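Long-range contacts in capsid protein (PDB 5YL0), which is the capsid protein of a shrimp nodavirus, this portion being a jelly-roll domain that probably protrudes from the virus particle: residues V10-N15 and T31-S36; L46-Q51 and K107-F112; Y57-T62 and L97-T102. All coordinates share one frame; numbering follows the deposited sequence.

Contact 1: residues V10-N15 and T31-S36; sequences VDKAVN and TGLSPS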
# COMPACT_ATOMS: atom_id res chain seq x y z
N VAL B 10 11.48 -6.18 -0.51
CA VAL B 10 10.88 -6.01 0.82
C VAL B 10 11.75 -6.72 1.87
O VAL B 10 11.91 -7.94 1.85
CB VAL B 10 9.46 -6.54 0.85
CG1 VAL B 10 8.90 -6.45 2.25
CG2 VAL B 10 8.59 -5.65 -0.06
N ASP B 11 12.32 -5.97 2.75
CA ASP B 11 13.10 -6.51 3.84
C ASP B 11 12.26 -7.19 4.86
O ASP B 11 12.58 -8.33 5.26
CB ASP B 11 13.93 -5.43 4.42
CG ASP B 11 14.95 -5.96 5.41
OD1 ASP B 11 15.96 -6.53 4.92
OD2 ASP B 11 14.67 -5.91 6.64
N LYS B 12 11.17 -6.55 5.31
CA LYS B 12 10.26 -7.16 6.25
C LYS B 12 9.02 -6.31 6.35
O LYS B 12 9.00 -5.12 5.89
CB LYS B 12 10.84 -7.37 7.63
CG LYS B 12 11.27 -6.11 8.30
CD LYS B 12 11.55 -6.38 9.77
CE LYS B 12 12.10 -5.22 10.55
NZ LYS B 12 12.63 -5.65 11.93
N ALA B 13 8.02 -6.86 6.90
CA ALA B 13 6.73 -6.25 7.12
C ALA B 13 6.58 -6.01 8.62
O ALA B 13 6.94 -6.88 9.44
CB ALA B 13 5.64 -7.14 6.70
N VAL B 14 6.01 -4.88 9.02
CA VAL B 14 5.84 -4.52 10.45
C VAL B 14 4.46 -3.95 10.63
O VAL B 14 4.04 -3.15 9.76
CB VAL B 14 6.90 -3.49 10.92
CG1 VAL B 14 6.78 -3.06 12.35
CG2 VAL B 14 8.32 -4.01 10.67
N ASN B 15 3.77 -4.23 11.70
CA ASN B 15 2.53 -3.58 11.98
C ASN B 15 2.70 -2.25 12.59
O ASN B 15 3.66 -2.02 13.39
CB ASN B 15 1.67 -4.47 12.94
CG ASN B 15 1.22 -5.76 12.31
OD1 ASN B 15 1.03 -5.82 11.12
ND2 ASN B 15 0.97 -6.75 13.11
N THR B 31 13.43 -1.59 14.51
CA THR B 31 14.79 -2.04 14.78
C THR B 31 15.13 -3.18 13.87
O THR B 31 14.32 -3.73 13.16
CB THR B 31 14.96 -2.51 16.26
OG1 THR B 31 14.31 -3.78 16.45
CG2 THR B 31 14.43 -1.51 17.22
N GLY B 32 16.39 -3.58 13.93
CA GLY B 32 16.81 -4.79 13.27
C GLY B 32 17.16 -4.62 11.84
O GLY B 32 17.29 -5.61 11.11
N LEU B 33 17.39 -3.40 11.39
CA LEU B 33 17.72 -3.11 9.99
C LEU B 33 19.20 -2.79 9.83
O LEU B 33 19.98 -2.83 10.78
CB LEU B 33 16.85 -1.88 9.58
CG LEU B 33 15.39 -2.19 9.50
CD1 LEU B 33 14.63 -0.92 9.18
CD2 LEU B 33 15.01 -3.22 8.44
N SER B 34 19.64 -2.49 8.64
CA SER B 34 21.05 -2.18 8.48
C SER B 34 21.33 -0.85 9.00
O SER B 34 20.53 0.09 8.77
CB SER B 34 21.44 -2.22 6.98
OG SER B 34 21.33 -3.53 6.57
N PRO B 35 22.49 -0.62 9.64
CA PRO B 35 22.84 0.69 10.02
C PRO B 35 22.92 1.71 8.89
O PRO B 35 23.41 1.36 7.79
CB PRO B 35 24.25 0.52 10.63
CG PRO B 35 24.19 -0.80 11.20
CD PRO B 35 23.50 -1.60 10.12
N SER B 36 22.61 2.90 9.16
CA SER B 36 22.85 4.00 8.25
C SER B 36 22.44 3.74 6.80
O SER B 36 23.20 4.00 5.85
CB SER B 36 24.34 4.45 8.27
OG SER B 36 24.68 4.75 9.64
O HOH W 1 14.96 -7.16 10.96
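The ammonium nitrogen of K12 is held by a direct hydrogen bond to the carbonyl oxygen of T31, NZ to O 2.8 Å, and by a water that accepts from the same NZ at 2.9 Å. This bond ties the first strand of the jelly roll, 8-15, to the loop that leads from strand 26-30 to strand 38-48. Because those two strands lie on different halves of the sandwich, the loop has to cross between them, and K12 reaches it where the crossing starts. The angle at the T31 carbonyl is 164°, so NZ sits almost in line with the C=O bond. The lysine turns out of its strand with CG between the backbone N and the carbonyl carbon (chi1 60°), and from CG onward the chain is extended, which carries the amine the full distance to the loop. The bridging water then donates to G32 O at 2.8 Å, giving K12 a second, indirect hold on the next peptide of the loop. Beside this polar pair, L33 runs obliquely to the lysine, touching it only at its last methylene, with L33 CD2 4.1 Å from K12 CE. L33 is itself fixed by backbone hydrogen bonding to G93, while D11 and K12 are backbone-bonded to I114 of strand 111-117. The interface is small, 143 Å², and lies at the surface. D11 and L33 run past one another head to tail, and the carboxylate oxygen D11 OD2 comes 3.3 Å from the methyl carbon L33 CD2.

Contact 2: residues L46-Q51 and K107-F112; sequences LEQNFQ and KQTTGF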
# COMPACT_ATOMS: atom_id res chain seq x y z
N LEU B 46 -4.44 -6.50 6.11
CA LEU B 46 -5.02 -7.76 5.71
C LEU B 46 -6.17 -8.14 6.57
O LEU B 46 -6.07 -8.20 7.83
CB LEU B 46 -3.91 -8.89 5.82
CG LEU B 46 -4.35 -10.29 5.49
CD1 LEU B 46 -4.65 -10.40 4.03
CD2 LEU B 46 -3.31 -11.29 5.95
N GLU B 47 -7.29 -8.40 6.00
CA GLU B 47 -8.42 -9.04 6.66
C GLU B 47 -8.96 -8.32 7.86
O GLU B 47 -9.23 -8.97 8.90
CB GLU B 47 -8.14 -10.52 6.83
CG GLU B 47 -8.06 -11.15 5.40
CD GLU B 47 -7.57 -12.57 5.53
OE1 GLU B 47 -7.10 -13.07 6.58
OE2 GLU B 47 -7.58 -13.23 4.51
N GLN B 48 -9.20 -7.04 7.77
CA GLN B 48 -9.64 -6.27 8.92
C GLN B 48 -11.06 -5.94 8.87
O GLN B 48 -11.65 -5.70 7.80
CB GLN B 48 -8.85 -4.99 8.99
CG GLN B 48 -7.37 -5.17 9.22
CD GLN B 48 -7.11 -5.88 10.53
OE1 GLN B 48 -7.50 -5.41 11.60
NE2 GLN B 48 -6.46 -7.03 10.44
N ASN B 49 -11.73 -5.94 10.01
CA ASN B 49 -13.10 -5.45 10.11
C ASN B 49 -13.05 -4.10 10.83
O ASN B 49 -13.02 -4.00 12.12
CB ASN B 49 -13.99 -6.43 10.90
CG ASN B 49 -15.36 -5.90 11.09
OD1 ASN B 49 -15.71 -4.88 10.64
ND2 ASN B 49 -16.17 -6.65 11.91
N PHE B 50 -13.01 -3.03 10.07
CA PHE B 50 -13.00 -1.68 10.54
C PHE B 50 -14.35 -1.16 11.09
O PHE B 50 -14.34 -0.06 11.67
CB PHE B 50 -12.45 -0.74 9.52
CG PHE B 50 -11.00 -1.00 9.11
CD1 PHE B 50 -9.93 -0.65 9.91
CD2 PHE B 50 -10.77 -1.56 7.85
CE1 PHE B 50 -8.66 -0.91 9.48
CE2 PHE B 50 -9.50 -1.77 7.46
CZ PHE B 50 -8.45 -1.40 8.20
N GLN B 51 -15.37 -2.00 11.03
CA GLN B 51 -16.67 -1.60 11.55
C GLN B 51 -17.07 -2.52 12.69
O GLN B 51 -18.27 -2.59 12.99
CB GLN B 51 -17.66 -1.69 10.40
CG GLN B 51 -17.43 -0.73 9.26
CD GLN B 51 -18.28 -1.10 8.04
OE1 GLN B 51 -18.19 -0.47 7.01
NE2 GLN B 51 -19.12 -2.15 8.17
N LYS B 107 -9.06 -0.50 17.27
CA LYS B 107 -7.91 -1.35 17.60
C LYS B 107 -7.63 -2.36 16.46
O LYS B 107 -6.97 -3.38 16.70
CB LYS B 107 -8.08 -2.07 18.94
CG LYS B 107 -8.24 -1.11 20.12
CD LYS B 107 -7.09 -0.19 20.32
CE LYS B 107 -7.18 0.58 21.64
NZ LYS B 107 -6.21 1.67 21.74
N GLN B 108 -8.01 -2.04 15.21
CA GLN B 108 -7.68 -2.86 14.05
C GLN B 108 -6.18 -2.79 13.85
O GLN B 108 -5.47 -1.87 14.32
CB GLN B 108 -8.45 -2.37 12.84
CG GLN B 108 -9.95 -2.63 12.89
CD GLN B 108 -10.73 -1.65 13.75
OE1 GLN B 108 -10.23 -0.58 14.18
NE2 GLN B 108 -11.97 -2.01 14.05
N THR B 109 -5.68 -3.73 13.09
CA THR B 109 -4.25 -3.89 12.76
C THR B 109 -3.96 -3.46 11.34
O THR B 109 -4.56 -4.04 10.43
CB THR B 109 -3.80 -5.32 13.00
OG1 THR B 109 -4.05 -5.66 14.40
CG2 THR B 109 -2.31 -5.45 12.81
N THR B 110 -3.07 -2.51 11.19
CA THR B 110 -2.54 -2.15 9.90
C THR B 110 -1.06 -2.10 9.93
O THR B 110 -0.48 -2.26 11.04
CB THR B 110 -3.15 -0.84 9.37
OG1 THR B 110 -2.60 0.23 10.09
CG2 THR B 110 -4.66 -0.81 9.32
N GLY B 111 -0.36 -1.91 8.80
CA GLY B 111 1.10 -2.03 8.84
C GLY B 111 1.72 -1.46 7.58
O GLY B 111 1.06 -0.75 6.79
N PHE B 112 2.98 -1.80 7.42
CA PHE B 112 3.76 -1.28 6.31
C PHE B 112 4.77 -2.31 5.93
O PHE B 112 5.17 -3.18 6.70
CB PHE B 112 4.36 0.06 6.65
CG PHE B 112 5.20 0.09 7.94
CD1 PHE B 112 4.60 0.35 9.18
CD2 PHE B 112 6.59 -0.11 7.92
CE1 PHE B 112 5.35 0.37 10.34
CE2 PHE B 112 7.33 -0.06 9.10
CZ PHE B 112 6.70 0.20 10.32
O HOH W 2 -3.45 -6.10 8.89
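The F50 ring meets T110 at its edge, where CG2 of the threonine lies near the ring plane, 4.0 Å from F50 CZ. On one face the ring carries CB of Q48, 3.6 Å above the plane and offset toward the rim, and Q108 comes at it obliquely, its CG 3.6 Å from F50 CD1. The ring and the Q108 amide are inclined to each other, whereas the Q48 and Q108 amide planes are nearly perpendicular. F45 adds an edge-to-face ring contact from the preceding strand. The contact thus packs the turn that leaves strand 38-48 of the jelly roll against the loop entering its last strand, 111-117.

Next to this packing, each of two glutamine amides makes a hydrogen bond to the backbone of the other segment. T109 N donates to Q48 OE1 (2.9 Å) with a nearly straight N-H...O angle of 166°, yet the donor stands above the carbonyl plane, 62° out of it. The Q48 chain folds at its second torsion (chi2 -61°), turning the amide so that its NE2 reaches back to L46 O, 2.9 Å away. Both ends of the amide are therefore used, which fixes its rotation. In the other direction Q108 NE2 donates to N49 O at 3.0 Å; the same nitrogen also serves E53 OE2. A water completes the set, accepting from L46 N and donating to T109 O (2.8 Å). The backbone of Q48 pairs in an antiparallel ladder with a strand of the second subunit, so the sheet continues across the interface.

Neither segment forms a regular strand pair with the other here, so backbone groups are instead met by side-chain amides and a water, and the carboxylate of E53 would probably polarise the Q108 amide further.

Contact 3: residues Y57-T62 and L97-T102; sequences YILSAT and LSVVLT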
# COMPACT_ATOMS: atom_id res chain seq x y z
N TYR B 57 -11.62 4.26 11.60
CA TYR B 57 -10.20 4.03 11.70
C TYR B 57 -9.51 5.03 10.80
O TYR B 57 -9.68 4.98 9.54
CB TYR B 57 -9.87 2.56 11.27
CG TYR B 57 -8.39 2.23 11.44
CD1 TYR B 57 -7.44 2.61 10.48
CD2 TYR B 57 -7.92 1.60 12.60
CE1 TYR B 57 -6.12 2.33 10.61
CE2 TYR B 57 -6.59 1.31 12.74
CZ TYR B 57 -5.66 1.72 11.76
OH TYR B 57 -4.29 1.46 11.89
N ILE B 58 -8.69 5.89 11.32
CA ILE B 58 -7.89 6.87 10.55
C ILE B 58 -6.52 6.93 11.16
O ILE B 58 -6.35 7.32 12.36
CB ILE B 58 -8.50 8.30 10.54
CG1 ILE B 58 -9.97 8.25 10.10
CG2 ILE B 58 -7.65 9.21 9.67
CD1 ILE B 58 -10.63 9.63 10.17
N LEU B 59 -5.50 6.48 10.47
CA LEU B 59 -4.12 6.49 10.90
C LEU B 59 -3.34 7.45 10.03
O LEU B 59 -3.55 7.53 8.78
CB LEU B 59 -3.52 5.07 10.79
CG LEU B 59 -2.04 4.95 11.10
CD1 LEU B 59 -1.66 3.67 11.81
CD2 LEU B 59 -1.14 5.10 9.87
N SER B 60 -2.42 8.17 10.60
CA SER B 60 -1.42 8.96 9.92
C SER B 60 -0.07 8.64 10.51
O SER B 60 0.05 8.60 11.78
CB SER B 60 -1.74 10.46 9.99
OG SER B 60 -0.88 11.21 9.19
N ALA B 61 0.95 8.47 9.71
CA ALA B 61 2.29 8.18 10.23
C ALA B 61 3.27 8.98 9.41
O ALA B 61 3.20 9.13 8.13
CB ALA B 61 2.63 6.70 10.11
N THR B 62 4.29 9.54 10.09
CA THR B 62 5.37 10.26 9.49
C THR B 62 6.67 9.81 10.15
O THR B 62 6.64 9.31 11.32
CB THR B 62 5.21 11.80 9.75
OG1 THR B 62 5.04 12.01 11.16
CG2 THR B 62 4.07 12.33 9.08
N LEU B 97 9.15 6.50 14.00
CA LEU B 97 7.95 7.08 13.38
C LEU B 97 7.06 7.73 14.41
O LEU B 97 7.03 7.30 15.57
CB LEU B 97 7.11 6.00 12.67
CG LEU B 97 7.87 5.14 11.64
CD1 LEU B 97 6.93 4.06 11.08
CD2 LEU B 97 8.59 5.98 10.61
N SER B 98 6.28 8.71 14.02
CA SER B 98 5.22 9.29 14.84
C SER B 98 3.89 8.81 14.25
O SER B 98 3.57 9.11 13.06
CB SER B 98 5.31 10.77 14.78
OG SER B 98 4.38 11.41 15.65
N VAL B 99 3.07 8.13 15.07
CA VAL B 99 1.83 7.45 14.54
C VAL B 99 0.66 8.01 15.31
O VAL B 99 0.70 8.07 16.58
CB VAL B 99 1.96 5.95 14.81
CG1 VAL B 99 0.66 5.29 14.26
CG2 VAL B 99 3.16 5.36 14.10
N VAL B 100 -0.37 8.45 14.62
CA VAL B 100 -1.56 9.06 15.25
C VAL B 100 -2.80 8.35 14.73
O VAL B 100 -2.96 8.17 13.47
CB VAL B 100 -1.69 10.53 14.84
CG1 VAL B 100 -2.97 11.13 15.42
CG2 VAL B 100 -0.53 11.46 15.10
N LEU B 101 -3.64 7.95 15.67
CA LEU B 101 -4.97 7.40 15.32
C LEU B 101 -5.98 8.43 15.69
O LEU B 101 -5.99 8.91 16.89
CB LEU B 101 -5.26 6.18 16.23
CG LEU B 101 -5.09 4.79 15.66
CD1 LEU B 101 -5.53 3.82 16.80
CD2 LEU B 101 -6.00 4.59 14.44
N THR B 102 -6.85 8.84 14.81
CA THR B 102 -7.83 9.84 15.12
C THR B 102 -8.80 9.43 16.19
O THR B 102 -9.11 10.30 17.08
CB THR B 102 -8.53 10.25 13.85
OG1 THR B 102 -7.56 10.67 12.91
CG2 THR B 102 -9.58 11.38 14.09
O HOH W 3 2.50 11.61 12.32
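A methyl group of L101 lies over the face of the Y57 ring: CD2 is 4.0 Å from the ring centroid and 21° off the ring normal, a CH-pi contact offset toward the rim. Farther along the same buried face L59 CD1 meets V99 CG1 at 3.7 Å, the two chains crossing obliquely, and A61 CB comes within 4.2 Å of V99 CG2. The Y57 ring reaches L101 because CG stands anti to the backbone N (chi1 -176°). These groups line the inner face of an antiparallel pair of strands, 58-63 and 95-101, the central pair of one half of the jelly roll. Their short segments run at 166° with axes 4.8 Å apart.

The backbone ladder lies between this apolar side and the outer one. S60 and V100 form a reciprocal hydrogen-bonded pair, each N to the other's O, as do T62 and S98. L59 with L101 and A61 with V99 are the non-hydrogen-bonded pairs. A fifth bond, T102 N to I58 O at 2.9 Å, carries the ladder one residue past the strand end. There the side chains pack, T102 OG1 lying 3.5 Å from the carbon I58 CB.

On the outer face S60, T62, S98 and V100 are partly exposed. A water there donates to S98 O and is hydrogen-bonded to T62 OG1 at 2.8 Å. S98 O thus receives both T62 N and the water.

Apolar side chains thus fill the interior face while the partly exposed face carries three hydroxyls beside V100, an amphipathic division; this ladder serves the N and O of S60, T62, S98 and V100, whereas L59 and A61 bond to I72 and I70 of strand 70-73, and V99 to E26.

Overall arrangement
Contacts 1 and 2 each have a segment on neighbouring strands of one half of the sandwich, 8-15 and 111-117; their centres are 21 Å apart, yet V14 O and F112 N approach to 2.9 Å, a probable hydrogen bond. Contact 3 belongs to the other half. Contact 2 meets it through T110 OG1 and Y57 OH, 2.8 Å apart and probably hydrogen-bonded, and through F50 packing on Y57; their centres lie 13 Å apart. Along the chain, contact 3 falls within the interval between the two segments of contact 2. Contacts 1 and 3 do not touch: nearest atoms are about 7 Å apart, and the two contacts lie on opposite sides of the chain's centre.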